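Local atomic coordinates of TPR repeat-containing protein (Cytophaga hutchinsonii, PDB entry 3U4T), a protein that is of unknown function but, as a tetratricopeptide-repeat protein built of stacked helices, probably serves as a scaffold for binding other proteins. Residues A[178-181]-A[182-186]. The protein carries 1 engineered substitution. Sequence-based numbering, arbitrary orientation.
Sequences GYLW and RARAN
Arg184 lies across one face of the Trp181 indole, a cation-pi pair between residues three apart on the single helix 176-189 of this tetratricopeptide-repeat superhelix, and it illustrates how an arginine can use both its aliphatic CD and its charged end against an aromatic neighbour. The aliphatic part comes first: Arg184 CD sits 4.0 Å from the centroid of the Trp181 six-membered ring, almost straight above it, in a CH-pi contact. Farther out, Arg184 CZ stands 4.7 Å from the centroid of that Trp181 six-membered ring. The guanidinium does not lie flat on the indole; the two planes are 88° apart, and Arg184 NH1 is turned down toward the rim, 3.1 Å from Trp181 CZ2. Leu180 adds a second contact from within the helix, placing CD2 4.0 Å from Arg184 CZ, over the centre of a guanidinium face. With CG anti to its own carbonyl carbon (chi1 -69°), the Arg184 chain runs extended from CG to NE, past Leu180 and over the ring. A methionine in place of Arg184 would probably leave the indole face without its cation-pi partner and Glu222, salt-bridged to NE, without that mate. The indole is itself positioned by helices 142-154 and 158-171, where Tyr146, Tyr153 and Phe165 meet it. Beneath the side chains runs ordinary i to i+4 bonding, with Arg184 N to Leu180 O at 2.9 Å and Ala185 N to Trp181 O at 2.7 Å. Arg182 points its bent chain elsewhere, to a salt bridge with Asp162. Its carbonyl oxygen is gripped twice by one residue: Asn186 N and Asn186 ND2 reach Arg182 O from opposite faces of the carbonyl plane, ND2 at 2.9 Å.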
loop_
_atom_site.group_PDB
_atom_site.type_symbol
_atom_site.label_atom_id
_atom_site.label_comp_id
_atom_site.label_asym_id
_atom_site.label_seq_id
_atom_site.Cartn_x
_atom_site.Cartn_y
_atom_site.Cartn_z
ATOM N N GLY A 178 1.265 10.884 7.759
ATOM C CA GLY A 178 0.917 12.071 6.997
ATOM C C GLY A 178 1.933 13.177 7.224
ATOM O O GLY A 178 2.332 13.875 6.290
ATOM N N TYR A 179 2.360 13.345 8.469
ATOM C CA TYR A 179 3.341 14.377 8.765
ATOM C C TYR A 179 4.664 14.023 8.091
ATOM O O TYR A 179 5.339 14.896 7.527
ATOM C CB TYR A 179 3.527 14.519 10.277
ATOM C CG TYR A 179 2.318 15.102 10.989
ATOM C CD1 TYR A 179 1.870 16.398 10.710
ATOM C CD2 TYR A 179 1.624 14.356 11.937
ATOM C CE1 TYR A 179 0.760 16.931 11.363
ATOM C CE2 TYR A 179 0.514 14.874 12.594
ATOM C CZ TYR A 179 0.085 16.162 12.305
ATOM O OH TYR A 179 -1.017 16.652 12.966
ATOM N N LEU A 180 5.022 12.743 8.135
ATOM C CA LEU A 180 6.256 12.268 7.504
ATOM C C LEU A 180 6.310 12.688 6.040
ATOM O O LEU A 180 7.298 13.280 5.586
ATOM C CB LEU A 180 6.344 10.741 7.577
ATOM C CG LEU A 180 7.599 10.142 6.933
ATOM C CD1 LEU A 180 8.820 10.454 7.783
ATOM C CD2 LEU A 180 7.432 8.631 6.799
ATOM N N TRP A 181 5.233 12.389 5.307
ATOM C CA TRP A 181 5.171 12.712 3.878
ATOM C C TRP A 181 4.997 14.183 3.568
ATOM O O TRP A 181 5.509 14.661 2.560
ATOM C CB TRP A 181 4.110 11.859 3.168
ATOM C CG TRP A 181 4.641 10.469 2.921
ATOM C CD1 TRP A 181 4.448 9.362 3.700
ATOM C CD2 TRP A 181 5.579 10.083 1.907
ATOM N NE1 TRP A 181 5.212 8.315 3.242
ATOM C CE2 TRP A 181 5.917 8.731 2.144
ATOM C CE3 TRP A 181 6.175 10.755 0.829
ATOM C CZ2 TRP A 181 6.822 8.034 1.335
ATOM C CZ3 TRP A 181 7.070 10.069 0.032
ATOM C CH2 TRP A 181 7.389 8.718 0.292
ATOM N N ARG A 182 4.280 14.906 4.423
ATOM C CA ARG A 182 4.141 16.345 4.224
ATOM C C ARG A 182 5.551 16.896 4.390
ATOM O O ARG A 182 5.993 17.777 3.652
ATOM C CB ARG A 182 3.259 16.978 5.289
ATOM C CG ARG A 182 1.788 16.710 5.134
ATOM C CD ARG A 182 1.019 17.934 5.617
ATOM N NE ARG A 182 1.281 19.095 4.766
ATOM C CZ ARG A 182 0.839 20.325 5.017
ATOM N NH1 ARG A 182 0.115 20.562 6.103
ATOM N NH2 ARG A 182 1.105 21.312 4.172
ATOM N N ALA A 183 6.257 16.351 5.371
ATOM C CA ALA A 183 7.621 16.779 5.637
ATOM C C ALA A 183 8.456 16.564 4.379
ATOM O O ALA A 183 9.092 17.487 3.881
ATOM C CB ALA A 183 8.198 15.980 6.800
ATOM N N ARG A 184 8.434 15.339 3.863
ATOM C CA ARG A 184 9.186 14.995 2.668
ATOM C C ARG A 184 8.770 15.825 1.459
ATOM O O ARG A 184 9.610 16.263 0.677
ATOM C CB ARG A 184 9.018 13.514 2.374
ATOM C CG ARG A 184 9.711 12.643 3.397
ATOM C CD ARG A 184 9.482 11.179 3.124
ATOM N NE ARG A 184 10.325 10.303 3.931
ATOM C CZ ARG A 184 10.211 8.983 3.925
ATOM N NH1 ARG A 184 9.293 8.418 3.161
ATOM N NH2 ARG A 184 11.010 8.233 4.664
ATOM N N ALA A 185 7.477 16.052 1.316
ATOM C CA ALA A 185 6.983 16.832 0.201
ATOM C C ALA A 185 7.506 18.271 0.288
ATOM O O ALA A 185 7.853 18.879 -0.731
ATOM C CB ALA A 185 5.476 16.821 0.206
ATOM N N ASN A 186 7.570 18.817 1.501
ATOM C CA ASN A 186 8.060 20.179 1.687
ATOM C C ASN A 186 9.591 20.293 1.607
ATOM O O ASN A 186 10.123 21.306 1.147
ATOM C CB ASN A 186 7.510 20.742 3.000
ATOM C CG ASN A 186 6.103 21.316 2.840
ATOM O OD1 ASN A 186 5.934 22.452 2.413
ATOM N ND2 ASN A 186 5.093 20.524 3.166
#